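Local atomic coordinates of Lmaj004091aaa (Leishmania major, PDB entry 1XTP), a protein that probably transfers methyl groups from S-adenosyl-L-methionine to the alpha-amino group of proteins that begin with an X-Pro-Lys sequence. Residues Gln165-Ala168 with Ile169-Thr172; Leu206-Glu210 with Asp211-Thr215; Asp218-Tyr221 with Lys222-Asn226. All blocks are in the same frame, centred on the assembly; numbering follows the deposited sequence.

Contact 1 (Gln165-Ala168 with Ile169-Thr172); sequences QWTA and IYLT. With SAI (S-adenosyl-L-homoselenocysteine), chain B.
Tyr170 folds back on Thr167 in a tight turn whose main bond is Tyr170 N to Thr167 O, 3.1 Å long and nearly straight at the hydrogen (169°). The donor stands above the carbonyl plane, 46° out of it, and so does not use a lone pair. One residue on, Leu171 N reaches Ala168 O at 3.3 Å, a weak bond with a bent angle. Apolar contact is slight: Leu171 CD1 comes to 4.2 Å from Ala168 CB, and Ile169 CG1 lies over the rim of one face of the Tyr170 ring.

The polar contacts with S-adenosyl-L-homoselenocysteine come from both backbone and side chain. Gln165 O accepts from the amino N of the ligand at 3.0 Å. With OG1 of Thr167 anti to its own nitrogen (chi1 -162°), the hydroxyl donates to ribose O4' over 3.1 Å. A water gives one hydrogen bond to Trp166 O and another to Tyr170 OH; that hydroxyl also bonds Asp211 and Trp57, which fixes the far end of the ring.

Flat groups pack closely here. Adenine C8 sits over one face of the Tyr170 ring, 3.5 Å from CD2, while NE2 of Gln165, hydrogen-bonded to Asp78, lies over the rim of the Trp166 indole. NE1 of that indole bonds Asn198.

The segment starts on the last residue of strand 159-165 and leads to Thr172, the N-cap of helix 173-186. This is the post-beta4 loop of a class I, Rossmann-like methyltransferase, which lines the cofactor pocket.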
loop_
_atom_site.group_PDB
_atom_site.type_symbol
_atom_site.label_atom_id
_atom_site.label_comp_id
_atom_site.label_asym_id
_atom_site.label_seq_id
_atom_site.Cartn_x
_atom_site.Cartn_y
_atom_site.Cartn_z
ATOM N N GLN A 165 0.270 -2.744 -1.907
ATOM C CA GLN A 165 -0.159 -2.124 -3.147
ATOM C C GLN A 165 -1.542 -1.556 -3.003
ATOM O O GLN A 165 -2.463 -2.274 -2.605
ATOM C CB GLN A 165 -0.157 -3.132 -4.295
ATOM C CG GLN A 165 -0.807 -2.566 -5.570
ATOM C CD GLN A 165 -0.366 -3.261 -6.857
ATOM O OE1 GLN A 165 0.422 -4.211 -6.832
ATOM N NE2 GLN A 165 -0.879 -2.772 -7.998
ATOM N N TRP A 166 -1.680 -0.275 -3.348
ATOM C CA TRP A 166 -2.970 0.428 -3.345
ATOM C C TRP A 166 -3.684 0.355 -1.972
ATOM O O TRP A 166 -4.908 0.303 -1.882
ATOM C CB TRP A 166 -3.859 -0.064 -4.502
ATOM C CG TRP A 166 -3.445 0.500 -5.861
ATOM C CD1 TRP A 166 -2.950 1.742 -6.115
ATOM C CD2 TRP A 166 -3.512 -0.167 -7.125
ATOM N NE1 TRP A 166 -2.685 1.888 -7.456
ATOM C CE2 TRP A 166 -3.028 0.733 -8.102
ATOM C CE3 TRP A 166 -3.936 -1.438 -7.529
ATOM C CZ2 TRP A 166 -2.956 0.407 -9.455
ATOM C CZ3 TRP A 166 -3.855 -1.765 -8.879
ATOM C CH2 TRP A 166 -3.368 -0.843 -9.826
ATOM N N THR A 167 -2.895 0.379 -0.906
ATOM C CA THR A 167 -3.437 0.220 0.434
ATOM C C THR A 167 -2.763 1.153 1.444
ATOM O O THR A 167 -3.393 1.576 2.400
ATOM C CB THR A 167 -3.413 -1.288 0.848
ATOM O OG1 THR A 167 -4.295 -1.523 1.956
ATOM C CG2 THR A 167 -1.992 -1.761 1.158
ATOM N N ALA A 168 -1.517 1.543 1.230
ATOM C CA ALA A 168 -0.885 2.441 2.205
ATOM C C ALA A 168 -1.474 3.861 2.175
ATOM O O ALA A 168 -1.142 4.684 3.016
ATOM C CB ALA A 168 0.592 2.464 2.010
ATOM N N ILE A 169 -2.338 4.134 1.208
ATOM C CA ILE A 169 -3.128 5.363 1.166
ATOM C C ILE A 169 -4.069 5.524 2.369
ATOM O O ILE A 169 -4.439 6.648 2.716
ATOM C CB ILE A 169 -3.957 5.482 -0.152
ATOM C CG1 ILE A 169 -4.964 4.325 -0.296
ATOM C CG2 ILE A 169 -3.030 5.503 -1.378
ATOM C CD1 ILE A 169 -6.004 4.540 -1.384
ATOM N N TYR A 170 -4.413 4.413 3.025
ATOM C CA TYR A 170 -5.312 4.400 4.185
ATOM C C TYR A 170 -4.607 4.615 5.519
ATOM O O TYR A 170 -5.261 4.902 6.513
ATOM C CB TYR A 170 -6.107 3.089 4.209
ATOM C CG TYR A 170 -6.941 2.934 2.972
ATOM C CD1 TYR A 170 -7.992 3.795 2.734
ATOM C CD2 TYR A 170 -6.632 1.980 2.004
ATOM C CE1 TYR A 170 -8.753 3.700 1.583
ATOM C CE2 TYR A 170 -7.398 1.849 0.848
ATOM C CZ TYR A 170 -8.445 2.735 0.638
ATOM O OH TYR A 170 -9.217 2.673 -0.494
ATOM N N LEU A 171 -3.283 4.480 5.529
ATOM C CA LEU A 171 -2.497 4.696 6.726
ATOM C C LEU A 171 -2.247 6.174 7.006
ATOM O O LEU A 171 -1.956 6.935 6.088
ATOM C CB LEU A 171 -1.143 3.974 6.630
ATOM C CG LEU A 171 -1.136 2.446 6.586
ATOM C CD1 LEU A 171 0.229 1.917 6.112
ATOM C CD2 LEU A 171 -1.507 1.841 7.957
ATOM N N THR A 172 -2.334 6.573 8.280
ATOM C CA THR A 172 -1.786 7.879 8.676
ATOM C C THR A 172 -0.287 7.833 8.462
ATOM O O THR A 172 0.287 6.760 8.350
ATOM C CB THR A 172 -2.040 8.217 10.124
ATOM O OG1 THR A 172 -1.275 7.353 10.981
ATOM C CG2 THR A 172 -3.523 8.092 10.444
HETATM N N SAI B . -4.049 -4.796 -2.699
HETATM C CA SAI B . -5.214 -5.369 -3.433
HETATM C CB SAI B . -6.480 -4.623 -3.064
HETATM C CG SAI B . -6.513 -3.141 -3.403
HETATM SE SE SAI B . -8.240 -2.380 -2.836
HETATM C C SAI B . -5.077 -5.271 -4.943
HETATM O O SAI B . -4.272 -4.490 -5.449
HETATM O OXT SAI B . -5.793 -5.943 -5.685
HETATM C "C5'" SAI B . -7.628 -1.690 -1.090
HETATM C "C4'" SAI B . -7.763 -2.711 0.044
HETATM O "O4'" SAI B . -7.207 -2.152 1.197
HETATM C "C3'" SAI B . -9.192 -3.077 0.413
HETATM O "O3'" SAI B . -9.355 -4.471 0.431
HETATM C "C2'" SAI B . -9.425 -2.528 1.801
HETATM O "O2'" SAI B . -10.299 -3.336 2.577
HETATM C "C1'" SAI B . -8.002 -2.552 2.300
HETATM N N9 SAI B . -7.734 -1.675 3.429
HETATM C C8 SAI B . -8.352 -0.480 3.725
HETATM N N7 SAI B . -7.802 0.003 4.835
HETATM C C5 SAI B . -6.826 -0.861 5.248
HETATM C C6 SAI B . -5.944 -0.841 6.326
HETATM N N6 SAI B . -5.981 0.173 7.193
HETATM N N1 SAI B . -5.047 -1.882 6.493
HETATM C C2 SAI B . -5.024 -2.952 5.607
HETATM N N3 SAI B . -5.897 -2.953 4.533
HETATM C C4 SAI B . -6.770 -1.922 4.362
HETATM O O HOH W 1 -7.423 1.437 -2.840
#

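Contact 2 (Leu206-Glu210 with Asp211-Thr215); sequences LVDKE and DSSLT
A beta hairpin joins strand 205-208 to strand 213-215, and its turn carries a G1 beta bulge in which Ser212 and Ser213 both face Asp208. Leu206 and Thr215 form a hydrogen-bonded pair, with Leu206 N to Thr215 O at 3.1 Å and Thr215 N to Leu206 O at 2.9 Å. Val207 and Leu214 make the non-hydrogen-bonded pair that follows, and Val207 CG2 meets Leu214 CB at 4.1 Å on the face packed against Met33. At the bulge, Asp208 N donates to Ser213 O over 2.7 Å, while Asp208 O takes Ser213 N on a lone pair and, weakly, Ser212 N.

The Asp208 carboxylate bonds to the backbone of the turn. Its OD1 accepts from Glu210 N at 2.8 Å, closing an Asx turn, and receives a weak bond from Asp211 N. The side chains of Asp208 and Asp211 cross at about a right angle, and their carboxylate planes are turned 44° from each other, with Asp208 OD2 and Asp211 OD1 separated by 3.7 Å.

Water 3 donates to both Asp208 OD2 and Asp211 OD2. The backbone bonds to OD1 thus hold the Asp208 carboxylate against the turn, and the shared water links its other oxygen to Asp211.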
loop_
_atom_site.group_PDB
_atom_site.type_symbol
_atom_site.label_atom_id
_atom_site.label_comp_id
_atom_site.label_asym_id
_atom_site.label_seq_id
_atom_site.Cartn_x
_atom_site.Cartn_y
_atom_site.Cartn_z
ATOM N N LEU A 206 -3.112 14.747 -1.660
ATOM C CA LEU A 206 -4.542 14.836 -1.917
ATOM C C LEU A 206 -5.244 13.852 -1.008
ATOM O O LEU A 206 -5.125 12.637 -1.205
ATOM C CB LEU A 206 -4.871 14.510 -3.382
ATOM C CG LEU A 206 -6.359 14.540 -3.774
ATOM C CD1 LEU A 206 -6.984 15.857 -3.441
ATOM C CD2 LEU A 206 -6.537 14.268 -5.260
ATOM N N VAL A 207 -5.951 14.383 -0.010
ATOM C CA VAL A 207 -6.877 13.590 0.809
ATOM C C VAL A 207 -8.179 13.306 0.014
ATOM O O VAL A 207 -8.904 14.224 -0.416
ATOM C CB VAL A 207 -7.221 14.278 2.155
ATOM C CG1 VAL A 207 -8.208 13.450 2.963
ATOM C CG2 VAL A 207 -5.965 14.521 2.984
ATOM N N ASP A 208 -8.455 12.025 -0.174
ATOM C CA ASP A 208 -9.719 11.586 -0.771
ATOM C C ASP A 208 -10.772 11.468 0.347
ATOM O O ASP A 208 -10.697 10.594 1.222
ATOM C CB ASP A 208 -9.531 10.257 -1.503
ATOM C CG ASP A 208 -10.762 9.855 -2.326
ATOM O OD1 ASP A 208 -11.900 10.162 -1.920
ATOM O OD2 ASP A 208 -10.593 9.216 -3.376
ATOM N N LYS A 209 -11.742 12.373 0.317
ATOM C CA LYS A 209 -12.772 12.432 1.344
ATOM C C LYS A 209 -13.869 11.415 1.096
ATOM O O LYS A 209 -14.781 11.309 1.890
ATOM C CB LYS A 209 -13.393 13.822 1.394
ATOM C CG LYS A 209 -12.388 14.938 1.739
ATOM C CD LYS A 209 -11.863 14.860 3.154
ATOM C CE LYS A 209 -12.919 15.179 4.208
ATOM N NZ LYS A 209 -12.393 14.854 5.550
ATOM N N GLU A 210 -13.804 10.676 0.002
ATOM C CA GLU A 210 -14.801 9.646 -0.249
ATOM C C GLU A 210 -14.438 8.359 0.513
ATOM O O GLU A 210 -15.248 7.860 1.285
ATOM C CB GLU A 210 -14.933 9.391 -1.749
ATOM C CG GLU A 210 -16.298 8.816 -2.142
ATOM C CD GLU A 210 -16.416 8.468 -3.620
ATOM O OE1 GLU A 210 -15.770 9.123 -4.456
ATOM O OE2 GLU A 210 -17.188 7.539 -3.946
ATOM N N ASP A 211 -13.215 7.850 0.330
ATOM C CA ASP A 211 -12.790 6.613 0.980
ATOM C C ASP A 211 -11.828 6.807 2.172
ATOM O O ASP A 211 -11.323 5.831 2.721
ATOM C CB ASP A 211 -12.190 5.651 -0.048
ATOM C CG ASP A 211 -10.813 6.062 -0.525
ATOM O OD1 ASP A 211 -10.359 7.203 -0.258
ATOM O OD2 ASP A 211 -10.173 5.216 -1.185
ATOM N N SER A 212 -11.578 8.058 2.557
ATOM C CA SER A 212 -10.743 8.399 3.729
ATOM C C SER A 212 -9.318 7.884 3.583
ATOM O O SER A 212 -8.869 7.017 4.335
ATOM C CB SER A 212 -11.377 7.904 5.045
ATOM O OG SER A 212 -10.799 8.543 6.181
ATOM N N SER A 213 -8.618 8.444 2.592
ATOM C CA SER A 213 -7.277 8.010 2.217
ATOM C C SER A 213 -6.506 9.197 1.652
ATOM O O SER A 213 -7.094 10.247 1.371
ATOM C CB SER A 213 -7.382 6.937 1.142
ATOM O OG SER A 213 -7.918 7.471 -0.066
ATOM N N LEU A 214 -5.202 9.049 1.428
ATOM C CA LEU A 214 -4.511 10.119 0.715
ATOM C C LEU A 214 -3.422 9.619 -0.230
ATOM O O LEU A 214 -2.788 8.584 -0.007
ATOM C CB LEU A 214 -3.958 11.190 1.673
ATOM C CG LEU A 214 -2.578 10.901 2.236
ATOM C CD1 LEU A 214 -2.006 12.098 2.965
ATOM C CD2 LEU A 214 -2.667 9.681 3.143
ATOM N N THR A 215 -3.235 10.383 -1.291
ATOM C CA THR A 215 -2.188 10.157 -2.261
ATOM C C THR A 215 -1.064 11.101 -1.903
ATOM O O THR A 215 -1.300 12.289 -1.627
ATOM C CB THR A 215 -2.690 10.474 -3.667
ATOM O OG1 THR A 215 -3.828 9.656 -3.928
ATOM C CG2 THR A 215 -1.611 10.220 -4.749
HETATM O O HOH W 2 -6.178 10.879 -3.154
HETATM O O HOH W 3 -8.573 6.643 -3.120
#

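Contact 3 (Asp218-Tyr221 with Lys222-Asn226); sequences DIHY and KRLFN
Extended beyond CG, with chi2, chi3 and chi4 all near 180°, the Lys222 chain runs back along the helix to Asp218, whose CG stands anti to its backbone N (chi1 -180°). NZ meets the syn lone pair of Asp218 OD2 at 2.7 Å, an i to i+4 salt bridge. On the way the chain skirts the carboxylate, Lys222 CD lying 3.2 Å from Asp218 OD2. Each charge has a second partner: NZ also forms a salt bridge with Glu235, and Asp218 OD1 forms one with Lys249. The same OD1 is hydrogen-bonded to Tyr251 OH.

The backbone supplies the alpha-helical pattern of helix 218-228: Lys222 N to Asp218 O, Arg223 N to Ile219 O, Leu224 N to His220 O, and Phe225 N to Tyr221 O, the last at 2.7 Å with the donor in the carbonyl plane.

Over one face of the Phe225 ring lies Tyr221 O, 3.2 Å above its plane and displaced toward the rim, and CZ of that ring touches Tyr221 CB at 3.8 Å. Tyr251 of strand 248-253 meets the Phe225 ring edge-to-face. Toward helix 173-186, Leu224 CD1 approaches His220 CD2 obliquely at 3.8 Å, and the imidazole NE2 is anchored by Asp173.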
loop_
_atom_site.group_PDB
_atom_site.type_symbol
_atom_site.label_atom_id
_atom_site.label_comp_id
_atom_site.label_asym_id
_atom_site.label_seq_id
_atom_site.Cartn_x
_atom_site.Cartn_y
_atom_site.Cartn_z
ATOM N N ASP A 218 6.281 11.268 -4.241
ATOM C CA ASP A 218 7.521 10.524 -4.061
ATOM C C ASP A 218 8.399 11.058 -2.908
ATOM O O ASP A 218 8.994 10.287 -2.155
ATOM C CB ASP A 218 8.342 10.583 -5.364
ATOM C CG ASP A 218 9.621 9.829 -5.249
ATOM O OD1 ASP A 218 9.533 8.597 -5.131
ATOM O OD2 ASP A 218 10.699 10.450 -5.240
ATOM N N ILE A 219 8.519 12.381 -2.819
ATOM C CA ILE A 219 9.294 13.035 -1.754
ATOM C C ILE A 219 8.652 12.776 -0.388
ATOM O O ILE A 219 9.342 12.538 0.598
ATOM C CB ILE A 219 9.447 14.551 -2.058
ATOM C CG1 ILE A 219 10.558 14.715 -3.087
ATOM C CG2 ILE A 219 9.792 15.379 -0.808
ATOM C CD1 ILE A 219 10.826 16.133 -3.486
ATOM N N HIS A 220 7.323 12.778 -0.362
ATOM C CA HIS A 220 6.557 12.464 0.854
ATOM C C HIS A 220 6.817 11.006 1.278
ATOM O O HIS A 220 7.166 10.756 2.428
ATOM C CB HIS A 220 5.077 12.745 0.594
ATOM C CG HIS A 220 4.215 12.773 1.815
ATOM N ND1 HIS A 220 2.958 13.341 1.809
ATOM C CD2 HIS A 220 4.402 12.281 3.066
ATOM C CE1 HIS A 220 2.417 13.209 3.008
ATOM N NE2 HIS A 220 3.275 12.575 3.791
ATOM N N TYR A 221 6.689 10.055 0.356
ATOM C CA TYR A 221 7.027 8.632 0.647
ATOM C C TYR A 221 8.443 8.447 1.228
ATOM O O TYR A 221 8.660 7.694 2.179
ATOM C CB TYR A 221 6.890 7.748 -0.617
ATOM C CG TYR A 221 5.470 7.590 -1.090
ATOM C CD1 TYR A 221 4.472 7.140 -0.214
ATOM C CD2 TYR A 221 5.099 7.922 -2.392
ATOM C CE1 TYR A 221 3.159 7.013 -0.634
ATOM C CE2 TYR A 221 3.777 7.801 -2.822
ATOM C CZ TYR A 221 2.804 7.348 -1.934
ATOM O OH TYR A 221 1.482 7.205 -2.330
ATOM N N LYS A 222 9.391 9.146 0.630
ATOM C CA LYS A 222 10.805 9.010 0.977
ATOM C C LYS A 222 11.117 9.617 2.336
ATOM O O LYS A 222 11.976 9.107 3.079
ATOM C CB LYS A 222 11.663 9.621 -0.137
ATOM C CG LYS A 222 11.758 8.684 -1.331
ATOM C CD LYS A 222 12.198 9.368 -2.581
ATOM C CE LYS A 222 12.658 8.326 -3.605
ATOM N NZ LYS A 222 12.940 8.892 -4.944
ATOM N N ARG A 223 10.415 10.702 2.659
ATOM C CA ARG A 223 10.448 11.254 4.005
ATOM C C ARG A 223 10.018 10.166 4.981
ATOM O O ARG A 223 10.695 9.913 5.981
ATOM C CB ARG A 223 9.536 12.473 4.108
ATOM C CG ARG A 223 9.717 13.287 5.376
ATOM C CD ARG A 223 8.955 14.626 5.331
ATOM N NE ARG A 223 9.556 15.582 4.390
ATOM C CZ ARG A 223 9.212 16.863 4.278
ATOM N NH1 ARG A 223 8.256 17.373 5.037
ATOM N NH2 ARG A 223 9.835 17.627 3.396
ATOM N N LEU A 224 8.918 9.480 4.656
ATOM C CA LEU A 224 8.396 8.422 5.523
ATOM C C LEU A 224 9.351 7.218 5.553
ATOM O O LEU A 224 9.565 6.652 6.610
ATOM C CB LEU A 224 6.968 8.007 5.114
ATOM C CG LEU A 224 5.918 9.122 5.070
ATOM C CD1 LEU A 224 4.633 8.683 4.382
ATOM C CD2 LEU A 224 5.623 9.622 6.480
ATOM N N PHE A 225 9.942 6.839 4.418
ATOM C CA PHE A 225 10.906 5.740 4.419
ATOM C C PHE A 225 12.095 6.051 5.315
ATOM O O PHE A 225 12.581 5.189 6.029
ATOM C CB PHE A 225 11.474 5.447 3.024
ATOM C CG PHE A 225 10.452 5.070 2.003
ATOM C CD1 PHE A 225 9.287 4.403 2.353
ATOM C CD2 PHE A 225 10.686 5.352 0.664
ATOM C CE1 PHE A 225 8.337 4.063 1.356
ATOM C CE2 PHE A 225 9.766 5.008 -0.316
ATOM C CZ PHE A 225 8.589 4.377 0.037
ATOM N N ASN A 226 12.592 7.277 5.225
ATOM C CA ASN A 226 13.736 7.675 6.022
ATOM C C ASN A 226 13.407 7.566 7.511
ATOM O O ASN A 226 14.164 7.002 8.290
ATOM C CB ASN A 226 14.162 9.092 5.663
ATOM C CG ASN A 226 15.378 9.540 6.450
ATOM O OD1 ASN A 226 15.265 10.357 7.364
ATOM N ND2 ASN A 226 16.545 8.978 6.124
#

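In the fold
The three contacts follow one another along the chain, and none nests in or crosses another; contacts 1 and 2 each close a short turn, whereas contact 3 lies within a single helix. Contact 1 shapes the loop between strand 159-165 and helix 173-186. After strand 191-198 of the central sheet comes contact 2, the hairpin at one end of a separate four-stranded sheet. It returns to contact 1, where Leu214 N bonds Ile169 O at 2.8 Å, so the hairpin backs the cofactor-binding loop. Contact 3 follows directly in helix 218-228 and leads to strands 232-237 and 248-253. Its centre is about 14 Å from that of contact 1, but Arg216, in the connection from contact 2, bonds Ala168 O and Leu171 O.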